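Local coordinates for RagA protein (Porphyromonas gingivalis, PDB 6SLN), which is a TonB-dependent receptor of the bacterial outer membrane that probably imports nutrients, most likely peptides, with energy supplied through TonB, at residues A197-G202 with G637-S642; M521-I526 with A568-F573; V590-S595 with S604-S609; S676-S681 with R705-M710. One frame throughout, in Å; residues are numbered along the deposited sequence.

Interaction 1 of 4, residues A197-G202 with G637-S642; sequences ARAANG and GTTGNS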
# COMPACT_ATOMS: atom_id res chain seq x y z
N ALA A 197 -18.78 20.50 18.02
CA ALA A 197 -18.69 20.22 16.59
C ALA A 197 -20.08 20.21 15.99
O ALA A 197 -20.29 20.68 14.86
CB ALA A 197 -17.96 18.90 16.33
N ARG A 198 -21.03 19.72 16.79
CA ARG A 198 -22.41 19.56 16.39
C ARG A 198 -23.27 19.30 17.63
O ARG A 198 -24.09 18.37 17.64
CB ARG A 198 -22.53 18.44 15.36
CG ARG A 198 -21.80 17.16 15.70
CD ARG A 198 -22.43 16.00 14.96
NE ARG A 198 -22.13 14.69 15.54
CZ ARG A 198 -21.01 14.02 15.33
NH1 ARG A 198 -20.06 14.54 14.56
NH2 ARG A 198 -20.82 12.82 15.89
N ALA A 199 -23.10 20.11 18.67
CA ALA A 199 -24.04 20.11 19.80
C ALA A 199 -25.47 20.24 19.34
O ALA A 199 -26.39 19.80 20.05
CB ALA A 199 -23.74 21.25 20.77
N ALA A 200 -25.69 20.85 18.18
CA ALA A 200 -27.03 20.99 17.63
C ALA A 200 -27.76 19.66 17.53
O ALA A 200 -29.00 19.65 17.47
CB ALA A 200 -26.93 21.65 16.26
N ASN A 201 -27.03 18.55 17.50
CA ASN A 201 -27.65 17.23 17.38
C ASN A 201 -27.76 16.50 18.71
O ASN A 201 -28.23 15.35 18.75
CB ASN A 201 -26.86 16.37 16.40
CG ASN A 201 -26.83 16.95 15.02
OD1 ASN A 201 -27.69 17.76 14.64
ND2 ASN A 201 -25.84 16.53 14.23
N GLY A 202 -27.37 17.15 19.80
CA GLY A 202 -27.33 16.52 21.10
C GLY A 202 -25.96 15.95 21.38
O GLY A 202 -25.07 15.89 20.52
N GLY A 637 -31.00 28.83 23.59
CA GLY A 637 -29.61 28.91 23.19
C GLY A 637 -29.43 28.56 21.73
O GLY A 637 -30.34 28.03 21.08
N THR A 638 -28.24 28.87 21.24
CA THR A 638 -27.84 28.59 19.87
C THR A 638 -26.70 27.59 19.87
O THR A 638 -25.88 27.55 20.79
CB THR A 638 -27.40 29.86 19.14
OG1 THR A 638 -26.41 30.54 19.93
CG2 THR A 638 -28.58 30.76 18.94
N THR A 639 -26.67 26.79 18.81
CA THR A 639 -25.69 25.72 18.66
C THR A 639 -25.35 25.61 17.19
O THR A 639 -26.18 25.87 16.32
CB THR A 639 -26.22 24.37 19.16
OG1 THR A 639 -27.38 24.02 18.38
CG2 THR A 639 -26.59 24.42 20.65
N GLY A 640 -24.12 25.22 16.91
CA GLY A 640 -23.68 25.04 15.55
C GLY A 640 -23.76 23.59 15.12
O GLY A 640 -23.81 22.67 15.94
N ASN A 641 -23.81 23.40 13.80
CA ASN A 641 -23.71 22.10 13.18
C ASN A 641 -22.81 22.25 11.97
O ASN A 641 -22.99 23.17 11.17
CB ASN A 641 -25.09 21.55 12.77
CG ASN A 641 -25.00 20.12 12.19
OD1 ASN A 641 -23.94 19.49 12.23
ND2 ASN A 641 -26.09 19.62 11.66
N SER A 642 -21.82 21.36 11.85
CA SER A 642 -20.87 21.44 10.74
C SER A 642 -20.48 20.06 10.24
O SER A 642 -19.47 19.93 9.53
CB SER A 642 -19.61 22.19 11.14
OG SER A 642 -19.20 21.75 12.42

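Interaction 2 of 4, residues M521-I526 with A568-F573; sequences MGHEYI and AYLSFF. With 3PE (1,2-Distearoyl-sn-glycerophosphoethanolamine), chain G.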
# COMPACT_ATOMS: atom_id res chain seq x y z
N MET A 521 -14.10 29.28 32.15
CA MET A 521 -13.55 29.52 30.83
C MET A 521 -12.88 28.25 30.31
O MET A 521 -12.32 27.47 31.09
CB MET A 521 -12.54 30.67 30.86
CG MET A 521 -13.09 31.96 31.42
SD MET A 521 -13.84 32.96 30.13
CE MET A 521 -12.57 34.19 29.85
N GLY A 522 -12.95 28.03 29.00
CA GLY A 522 -12.45 26.80 28.42
C GLY A 522 -11.90 27.01 27.03
O GLY A 522 -12.39 27.85 26.26
N HIS A 523 -10.86 26.23 26.71
CA HIS A 523 -10.27 26.17 25.37
C HIS A 523 -10.23 24.72 24.91
O HIS A 523 -10.05 23.81 25.72
CB HIS A 523 -8.86 26.74 25.32
CG HIS A 523 -8.03 26.16 24.22
ND1 HIS A 523 -7.24 25.04 24.38
CD2 HIS A 523 -7.92 26.51 22.91
CE1 HIS A 523 -6.66 24.74 23.23
NE2 HIS A 523 -7.05 25.62 22.32
N GLU A 524 -10.36 24.52 23.60
CA GLU A 524 -10.48 23.18 23.04
C GLU A 524 -10.00 23.16 21.60
O GLU A 524 -10.45 23.98 20.79
CB GLU A 524 -11.92 22.70 23.14
CG GLU A 524 -12.22 21.44 22.36
CD GLU A 524 -13.35 20.66 22.98
OE1 GLU A 524 -14.53 20.91 22.65
OE2 GLU A 524 -13.04 19.81 23.84
N TYR A 525 -9.11 22.22 21.27
CA TYR A 525 -8.63 21.98 19.91
C TYR A 525 -8.73 20.49 19.58
O TYR A 525 -8.17 19.64 20.29
CB TYR A 525 -7.20 22.47 19.72
CG TYR A 525 -6.62 22.19 18.33
CD1 TYR A 525 -6.99 22.96 17.24
CD2 TYR A 525 -5.69 21.17 18.12
CE1 TYR A 525 -6.48 22.72 15.98
CE2 TYR A 525 -5.17 20.92 16.85
CZ TYR A 525 -5.56 21.71 15.79
OH TYR A 525 -5.06 21.49 14.52
N ILE A 526 -9.46 20.17 18.52
CA ILE A 526 -9.57 18.81 18.02
C ILE A 526 -9.14 18.85 16.56
O ILE A 526 -9.49 19.78 15.82
CB ILE A 526 -10.99 18.21 18.17
CG1 ILE A 526 -11.99 18.95 17.29
CG2 ILE A 526 -11.48 18.25 19.63
CD1 ILE A 526 -13.39 18.35 17.33
N ALA A 568 -10.09 20.10 11.28
CA ALA A 568 -9.76 20.54 12.63
C ALA A 568 -10.84 21.50 13.11
O ALA A 568 -11.61 22.06 12.32
CB ALA A 568 -8.37 21.19 12.68
N TYR A 569 -10.88 21.67 14.42
CA TYR A 569 -11.77 22.62 15.07
C TYR A 569 -10.98 23.35 16.13
O TYR A 569 -10.09 22.77 16.76
CB TYR A 569 -12.97 21.93 15.72
CG TYR A 569 -14.05 21.45 14.78
CD1 TYR A 569 -15.04 22.31 14.32
CD2 TYR A 569 -14.10 20.11 14.37
CE1 TYR A 569 -16.04 21.85 13.48
CE2 TYR A 569 -15.09 19.65 13.52
CZ TYR A 569 -16.06 20.53 13.07
OH TYR A 569 -17.05 20.08 12.23
N LEU A 570 -11.31 24.63 16.33
CA LEU A 570 -10.77 25.43 17.42
C LEU A 570 -11.93 26.08 18.15
O LEU A 570 -12.82 26.65 17.51
CB LEU A 570 -9.80 26.51 16.92
CG LEU A 570 -9.18 27.34 18.07
CD1 LEU A 570 -8.28 26.49 18.99
CD2 LEU A 570 -8.43 28.53 17.50
N SER A 571 -11.90 26.02 19.48
CA SER A 571 -13.04 26.40 20.28
C SER A 571 -12.61 27.22 21.49
O SER A 571 -11.59 26.92 22.12
CB SER A 571 -13.80 25.16 20.75
OG SER A 571 -14.81 24.82 19.82
N PHE A 572 -13.39 28.25 21.81
CA PHE A 572 -13.26 28.97 23.07
C PHE A 572 -14.64 29.09 23.66
O PHE A 572 -15.58 29.48 22.95
CB PHE A 572 -12.64 30.35 22.86
CG PHE A 572 -11.28 30.30 22.21
CD1 PHE A 572 -10.16 29.94 22.94
CD2 PHE A 572 -11.12 30.62 20.87
CE1 PHE A 572 -8.91 29.90 22.35
CE2 PHE A 572 -9.88 30.58 20.28
CZ PHE A 572 -8.77 30.21 21.02
N PHE A 573 -14.80 28.69 24.92
CA PHE A 573 -16.14 28.60 25.46
C PHE A 573 -16.17 29.02 26.92
O PHE A 573 -15.15 29.06 27.61
CB PHE A 573 -16.74 27.20 25.30
CG PHE A 573 -15.94 26.09 25.95
CD1 PHE A 573 -14.89 25.47 25.27
CD2 PHE A 573 -16.29 25.61 27.22
CE1 PHE A 573 -14.19 24.42 25.86
CE2 PHE A 573 -15.58 24.54 27.82
CZ PHE A 573 -14.54 23.95 27.14
C1 3PE G . -3.61 25.43 16.97
C2 3PE G . -3.49 25.17 18.45
C3 3PE G . -4.56 25.98 19.20
O31 3PE G . -4.40 25.86 20.59
O32 3PE G . -4.34 28.09 20.85
C31 3PE G . -4.10 27.03 21.31
C32 3PE G . -3.45 26.93 22.70
C33 3PE G . -4.41 27.21 23.86
C34 3PE G . -3.63 27.32 25.18
C35 3PE G . -3.76 26.06 26.05
C36 3PE G . -3.86 26.46 27.53
C37 3PE G . -3.30 25.37 28.45
C38 3PE G . -3.46 25.82 29.91
C39 3PE G . -3.10 24.67 30.84
C3A 3PE G . -3.64 24.92 32.24
C3B 3PE G . -3.87 23.59 32.96
O21 3PE G . -3.63 23.77 18.57
O22 3PE G . -1.72 22.79 19.22
C21 3PE G . -2.80 23.16 19.53
C22 3PE G . -3.26 22.95 20.98
C23 3PE G . -2.19 22.25 21.82
C24 3PE G . -2.20 22.90 23.21
C25 3PE G . -2.39 21.89 24.34
C26 3PE G . -1.86 22.47 25.66
C27 3PE G . -1.78 21.37 26.72
C28 3PE G . -1.26 21.92 28.06
C29 3PE G . -1.29 20.83 29.14
C2A 3PE G . -0.10 20.94 30.11
C2B 3PE G . -0.47 20.70 31.59
C2C 3PE G . 0.64 19.89 32.28
C2D 3PE G . 0.42 19.67 33.79

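Interaction 3 of 4, residues V590-S595 with S604-S609; sequences VRNDQS and SAWFYS. With LMT (dodecyl-beta-D-maltoside), chain Q.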
# COMPACT_ATOMS: atom_id res chain seq x y z
N VAL A 590 -21.57 31.34 26.55
CA VAL A 590 -21.19 31.87 25.25
C VAL A 590 -19.93 31.13 24.81
O VAL A 590 -19.11 30.72 25.63
CB VAL A 590 -20.98 33.40 25.25
CG1 VAL A 590 -19.83 33.80 26.12
CG2 VAL A 590 -20.76 33.92 23.82
N ARG A 591 -19.80 30.94 23.50
CA ARG A 591 -18.70 30.16 22.96
C ARG A 591 -18.47 30.60 21.52
O ARG A 591 -19.35 31.17 20.88
CB ARG A 591 -19.00 28.67 23.01
CG ARG A 591 -20.09 28.31 22.02
CD ARG A 591 -19.98 26.89 21.52
NE ARG A 591 -19.53 26.03 22.59
CZ ARG A 591 -18.54 25.18 22.46
NH1 ARG A 591 -17.94 25.07 21.29
NH2 ARG A 591 -18.17 24.43 23.49
N ASN A 592 -17.26 30.32 21.02
CA ASN A 592 -16.94 30.60 19.64
C ASN A 592 -16.26 29.38 19.04
O ASN A 592 -15.41 28.77 19.69
CB ASN A 592 -16.03 31.82 19.50
CG ASN A 592 -15.51 32.00 18.09
OD1 ASN A 592 -14.48 31.43 17.73
ND2 ASN A 592 -16.22 32.77 17.29
N ASP A 593 -16.63 29.06 17.81
CA ASP A 593 -16.17 27.86 17.11
C ASP A 593 -15.69 28.23 15.72
O ASP A 593 -16.36 28.97 15.00
CB ASP A 593 -17.29 26.81 16.99
CG ASP A 593 -17.67 26.21 18.32
OD1 ASP A 593 -16.74 25.88 19.08
OD2 ASP A 593 -18.88 26.07 18.61
N GLN A 594 -14.53 27.69 15.34
CA GLN A 594 -14.03 27.80 13.98
C GLN A 594 -13.73 26.40 13.45
O GLN A 594 -13.35 25.50 14.22
CB GLN A 594 -12.78 28.70 13.92
CG GLN A 594 -12.80 29.88 14.90
CD GLN A 594 -11.43 30.55 15.07
OE1 GLN A 594 -10.78 30.93 14.08
NE2 GLN A 594 -10.99 30.71 16.32
N SER A 595 -13.90 26.20 12.14
CA SER A 595 -13.75 24.86 11.58
C SER A 595 -13.01 24.91 10.25
O SER A 595 -13.30 25.76 9.41
CB SER A 595 -15.11 24.19 11.35
OG SER A 595 -15.01 23.12 10.42
N SER A 604 -15.87 31.15 11.39
CA SER A 604 -16.14 31.47 12.78
C SER A 604 -17.62 31.71 13.06
O SER A 604 -18.36 32.22 12.21
CB SER A 604 -15.35 32.69 13.23
OG SER A 604 -15.48 32.84 14.62
N ALA A 605 -18.01 31.38 14.29
CA ALA A 605 -19.41 31.36 14.67
C ALA A 605 -19.51 31.45 16.19
O ALA A 605 -18.86 30.68 16.90
CB ALA A 605 -20.10 30.09 14.14
N TRP A 606 -20.32 32.38 16.67
CA TRP A 606 -20.53 32.55 18.10
C TRP A 606 -21.86 31.94 18.48
O TRP A 606 -22.85 32.04 17.74
CB TRP A 606 -20.50 34.03 18.47
CG TRP A 606 -19.13 34.63 18.44
CD1 TRP A 606 -18.54 35.26 17.39
CD2 TRP A 606 -18.18 34.63 19.51
NE1 TRP A 606 -17.27 35.66 17.74
CE2 TRP A 606 -17.03 35.28 19.04
CE3 TRP A 606 -18.20 34.13 20.82
CZ2 TRP A 606 -15.90 35.45 19.83
CZ3 TRP A 606 -17.07 34.31 21.60
CH2 TRP A 606 -15.93 34.96 21.11
N PHE A 607 -21.89 31.29 19.64
CA PHE A 607 -23.10 30.65 20.12
C PHE A 607 -23.26 30.94 21.60
O PHE A 607 -22.29 31.22 22.32
CB PHE A 607 -23.09 29.14 19.88
CG PHE A 607 -22.90 28.76 18.45
CD1 PHE A 607 -23.96 28.82 17.56
CD2 PHE A 607 -21.66 28.35 17.99
CE1 PHE A 607 -23.78 28.47 16.22
CE2 PHE A 607 -21.47 27.99 16.66
CZ PHE A 607 -22.53 28.05 15.77
N TYR A 608 -24.50 30.88 22.05
CA TYR A 608 -24.80 31.21 23.43
C TYR A 608 -25.99 30.39 23.87
O TYR A 608 -26.74 29.86 23.04
CB TYR A 608 -25.14 32.69 23.60
CG TYR A 608 -26.34 33.09 22.79
CD1 TYR A 608 -27.63 33.03 23.33
CD2 TYR A 608 -26.19 33.53 21.48
CE1 TYR A 608 -28.73 33.40 22.58
CE2 TYR A 608 -27.29 33.91 20.73
CZ TYR A 608 -28.55 33.84 21.28
OH TYR A 608 -29.63 34.22 20.51
N SER A 609 -26.17 30.33 25.18
CA SER A 609 -27.32 29.70 25.79
C SER A 609 -27.65 30.45 27.07
O SER A 609 -26.76 31.00 27.72
CB SER A 609 -27.07 28.23 26.11
OG SER A 609 -26.77 28.08 27.49
C1B LMT Q . -7.23 33.21 11.17
C2B LMT Q . -7.71 32.31 10.03
C3B LMT Q . -6.51 31.80 9.23
C4B LMT Q . -5.61 32.96 8.74
C5B LMT Q . -5.25 33.86 9.94
C6B LMT Q . -4.54 35.12 9.42
O1B LMT Q . -6.65 32.39 12.11
O2B LMT Q . -8.36 31.26 10.63
O3B LMT Q . -6.91 31.00 8.20
O4' LMT Q . -4.45 32.47 8.19
O5B LMT Q . -6.36 34.23 10.74
O6B LMT Q . -3.19 34.89 9.17
C1' LMT Q . -6.34 32.02 16.22
C2' LMT Q . -7.68 32.59 15.72
C3' LMT Q . -7.86 32.30 14.21
C4' LMT Q . -6.64 32.83 13.44
C5' LMT Q . -5.46 32.10 14.08
C6' LMT Q . -4.20 32.27 13.28
O1' LMT Q . -6.13 32.50 17.48
O2' LMT Q . -8.70 32.02 16.45
O3' LMT Q . -9.01 32.86 13.74
O5' LMT Q . -5.28 32.51 15.41
O6' LMT Q . -3.33 31.37 13.79
C1 LMT Q . -5.23 31.76 18.28
C2 LMT Q . -5.76 31.95 19.67
C3 LMT Q . -4.77 32.35 20.72
C4 LMT Q . -4.74 31.24 21.74
C5 LMT Q . -4.52 31.77 23.11
C6 LMT Q . -5.45 31.15 24.09
C7 LMT Q . -4.77 31.05 25.43
C8 LMT Q . -5.72 30.46 26.42
C9 LMT Q . -5.08 29.93 27.68
C10 LMT Q . -3.95 30.85 28.07

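Interaction 4 of 4, residues S676-S681 with R705-M710; sequences SWEKQS and RTTNDM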
# COMPACT_ATOMS: atom_id res chain seq x y z
N SER A 676 -20.63 28.25 5.44
CA SER A 676 -20.36 28.49 6.85
C SER A 676 -21.20 27.52 7.69
O SER A 676 -21.88 26.63 7.16
CB SER A 676 -20.63 29.96 7.20
OG SER A 676 -20.11 30.31 8.48
N TRP A 677 -21.12 27.69 9.00
CA TRP A 677 -21.90 26.88 9.93
C TRP A 677 -23.38 26.90 9.60
O TRP A 677 -23.93 27.93 9.18
CB TRP A 677 -21.73 27.40 11.35
CG TRP A 677 -20.40 27.19 11.87
CD1 TRP A 677 -19.29 27.92 11.60
CD2 TRP A 677 -20.00 26.18 12.80
NE1 TRP A 677 -18.22 27.43 12.29
CE2 TRP A 677 -18.63 26.35 13.04
CE3 TRP A 677 -20.68 25.14 13.45
CZ2 TRP A 677 -17.90 25.53 13.90
CZ3 TRP A 677 -19.96 24.33 14.31
CH2 TRP A 677 -18.59 24.52 14.52
N GLU A 678 -24.03 25.75 9.79
CA GLU A 678 -25.48 25.71 9.97
C GLU A 678 -25.79 26.08 11.41
O GLU A 678 -25.15 25.57 12.34
CB GLU A 678 -26.01 24.32 9.61
CG GLU A 678 -27.40 23.98 10.09
CD GLU A 678 -27.82 22.55 9.70
OE1 GLU A 678 -27.97 22.32 8.47
OE2 GLU A 678 -27.98 21.67 10.60
N LYS A 679 -26.70 27.02 11.61
CA LYS A 679 -26.92 27.56 12.94
C LYS A 679 -28.30 27.16 13.44
O LYS A 679 -29.31 27.34 12.75
CB LYS A 679 -26.72 29.08 12.95
CG LYS A 679 -25.23 29.44 12.87
CD LYS A 679 -24.93 30.92 13.07
CE LYS A 679 -24.82 31.67 11.74
NZ LYS A 679 -23.89 31.07 10.75
N GLN A 680 -28.32 26.58 14.63
CA GLN A 680 -29.52 26.07 15.24
C GLN A 680 -29.78 26.82 16.53
O GLN A 680 -28.85 27.26 17.21
CB GLN A 680 -29.40 24.58 15.54
CG GLN A 680 -29.72 23.72 14.33
CD GLN A 680 -29.74 22.23 14.63
OE1 GLN A 680 -30.09 21.79 15.73
NE2 GLN A 680 -29.33 21.44 13.64
N SER A 681 -31.06 26.98 16.85
CA SER A 681 -31.48 27.46 18.15
C SER A 681 -32.45 26.45 18.74
O SER A 681 -33.07 25.68 18.01
CB SER A 681 -32.13 28.84 18.07
OG SER A 681 -33.35 28.77 17.36
N ARG A 705 -37.19 23.69 18.22
CA ARG A 705 -35.83 23.70 17.72
C ARG A 705 -35.86 24.19 16.28
O ARG A 705 -36.66 23.71 15.47
CB ARG A 705 -35.21 22.29 17.86
CG ARG A 705 -34.27 21.87 16.77
CD ARG A 705 -33.76 20.46 17.01
NE ARG A 705 -32.53 20.24 16.25
CZ ARG A 705 -32.08 19.04 15.92
NH1 ARG A 705 -32.74 17.96 16.31
NH2 ARG A 705 -30.95 18.92 15.22
N THR A 706 -35.02 25.17 15.98
CA THR A 706 -35.04 25.82 14.69
C THR A 706 -33.67 25.76 14.06
O THR A 706 -32.66 26.03 14.73
CB THR A 706 -35.47 27.28 14.83
OG1 THR A 706 -36.43 27.39 15.89
CG2 THR A 706 -36.07 27.77 13.52
N THR A 707 -33.62 25.42 12.78
CA THR A 707 -32.38 25.39 12.03
C THR A 707 -32.39 26.45 10.94
O THR A 707 -33.34 26.52 10.15
CB THR A 707 -32.11 24.01 11.43
OG1 THR A 707 -32.28 23.00 12.44
CG2 THR A 707 -30.71 23.95 10.86
N ASN A 708 -31.34 27.28 10.91
CA ASN A 708 -31.17 28.36 9.94
C ASN A 708 -29.76 28.30 9.38
O ASN A 708 -28.87 27.65 9.95
CB ASN A 708 -31.42 29.73 10.57
CG ASN A 708 -32.82 30.23 10.33
OD1 ASN A 708 -33.75 29.91 11.07
ND2 ASN A 708 -33.00 30.99 9.25
N ASP A 709 -29.54 29.03 8.28
CA ASP A 709 -28.33 28.87 7.46
C ASP A 709 -28.13 27.39 7.11
O ASP A 709 -27.01 26.86 7.12
CB ASP A 709 -27.10 29.45 8.16
CG ASP A 709 -27.12 30.96 8.24
OD1 ASP A 709 -28.21 31.52 8.03
OD2 ASP A 709 -26.08 31.60 8.49
N MET A 710 -29.24 26.73 6.79
CA MET A 710 -29.29 25.28 6.73
C MET A 710 -28.29 24.71 5.73
O MET A 710 -28.26 25.12 4.56
CB MET A 710 -30.72 24.84 6.38
CG MET A 710 -30.86 23.38 5.99
SD MET A 710 -32.48 22.73 6.42
CE MET A 710 -32.21 22.56 8.17

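Interaction 1 of 4, residues A197-G202 with G637-S642
Arg198 lies against Asn641 and Ala200 against Thr639, their CA atoms 4.3 and 5.0 Å apart, where a loop with a short 3-10 turn at 199-201 runs in roughly the opposite sense along the end of strand 627-641. Ala200 directs its methyl at the strand: CB rests 3.2 Å from Thr639 OG1 and beside the Gly640 carbonyl. That carbonyl also faces the loop backbone, with a weak hydrogen bond from Ala200 N and a CA-H...O contact from Arg198. Ala197 O takes a firmer bond from Ser642 OG, 2.9 Å long and in the carbonyl plane, alongside a weak one from Ser642 N. The torsion of Ser642 (chi1 44°) sets OG between its own N and carbonyl carbon, where it also bonds Tyr569 OH, on strand 561-580 farther round the wall. Asn641 and Asn201 cross at nearly a right angle, amide planes 82° apart and without bonding each other; Asn641 ND2 turns to Glu678 and Ser155, Asn201 ND2 to Ala157 and Ser155. The extended Arg198 leads away to Pro158 O and Glu643. Plug and barrel wall thus meet largely through buried backbone carbonyls and small side chains, with the amide nitrogens of both asparagines bonded to further partners.

Interaction 2 of 4, residues M521-I526 with A568-F573
Gly522 to Ile526 pair with Phe573 to Tyr569 as neighbouring antiparallel strands of the transmembrane beta-barrel, their segment axes 4.8 Å apart. Six backbone hydrogen bonds join Gly522 with Phe573, Glu524 with Ser571 and Ile526 with Tyr569; the intervening pairs, His523 with Phe572 and Tyr525 with Leu570, are of the non-hydrogen-bonded kind.

Packing differs on the two faces. On the face that carries Glu524 and Ser571, the Phe573 ring folds back across its partner strand, because CG stands between the backbone N and carbonyl carbon (chi1 58°). Gly522 CA then sits over the ring, 3.8 Å from its centroid, in a CH-pi contact, and Glu524 CB meets the ring edge. Farther along, Ile526 and Tyr569 lie side by side, CD1 of the isoleucine 3.5 Å from CD2 of the tyrosine. This face looks into the barrel, since Tyr569 touches Ala197 and Phe573 touches Ile194 of the plug.

A polar end on the same face is held by the next strand: Glu524 OE2 by Thr502 of strand 487-510.

The lipid contacts belong to the other face. His523 and Phe572 meet obliquely, ring planes at 43°, and Leu570 CD1 lies near the imidazole edge. The distearoyl phosphatidylethanolamine crosses both His523 and Tyr525: its O21 lies over one face of the tyrosine ring, toward the rim, and its C33 over the centre of the imidazole, while His523 NE2 gives O31 a weak hydrogen bond of 3.2 Å.

Interaction 3 of 4, residues V590-S595 with S604-S609
With chi1 of Asn592 at 171°, CG swings opposite the backbone N, while Trp606, at -73°, keeps its CG beside its own N; the two rotations bring the asparagine over one face of the indole of the neighbouring strand. Asn592 CB lies over the six-membered ring, 3.2 Å from its centroid, in a CH-pi contact, and ND2 lies over that same face, toward the rim. ND2 also gives a nearly straight hydrogen bond of 2.8 Å to Ser604 OG, which lies in the amide plane and so fixes the amide's rotation.

The opposite face carries charge. Arg591, bent at chi3, forms a salt bridge, NH1 2.6 Å from Asp593 OD1, and the same nitrogen bonds the syn side of OD2 almost in the guanidinium plane. Asp593 OD2 approaches the Phe607 ring, 3.6 Å from CD2. Ser571 OG comes near Asp593 OD1 at a doubtfully short distance, and Ser193 O of the plug accepts from Arg591 NE.

Paired backbone bonds link Arg591 with Phe607 and Asp593 with Ala605, one of the latter weak. Near the end of strand 584-595, Gln594 meets the maltoside detergent with both ends of its amide, NE2 to O2' and OE1 from O3', each 2.6 Å. The hairpin therefore divides its chemistry, an indole packed over the asparagine side chain at the barrel surface and a buried ion pair turned toward the plug.

Interaction 4 of 4, residues S676-S681 with R705-M710
Gln680 and Thr707 face each other as a non-hydrogen-bonded antiparallel pair, their side chains side by side and pointing the same way. From CB, which lies 3.7 Å from Thr706 O, the glutamine runs extended: CG passes Thr707 OG1 at 3.3 Å, and CD stays close to the same hydroxyl. At the tip, OE1 receives two bonds from Arg705, 2.9 Å from NE and 3.0 Å from NH2, side-on and from the same face of the amide, the NE standing 49° above the carbonyl plane. NE2 gives a weak bond to Glu678 OE2. Two donors on one oxygen should restrain the amide's flip, and the arginine's NH1 is held in turn by His147 O of the plug. Glu678 lays CG against Thr707 CG2 at 3.4 Å and sends OE1 on to Leu711 N. On the other face, the bent Lys679 places NZ 3.2 Å from Asp709 OD2 in a salt bridge, meeting it on its anti side and well out of the carboxylate plane. Backbone bonds join Lys679 with Asn708 and Ser681 with Thr706. With Thr707 OG1 also bound to Gly150 O, this is a beta hairpin of a TonB-dependent receptor barrel whose inner face grips the plug.

In the fold
In the modelled chain the plug comes first, and interaction 1 reaches from its loop at 197-202 across 434 residues to strand 627-641, closing the largest loop. Interactions 2 and 3 nest inside it, one after the other: 521-526 pairs with 568-573, then the hairpin 590-595 with 604-609 closes a short turn. Interaction 4 follows in series after interaction 1 and closes the hairpin of strands 678-691 and 696-715; none cross. Strands 515-540, 561-580, 584-595, 604-614, 627-641, 678-691 and 696-715 adjoin in sequence, so the contacts form a continuous patch of barrel wall. Trp677 packs against Tyr569, Asp593 and Ala605, linking interaction 4 to interactions 2 and 3.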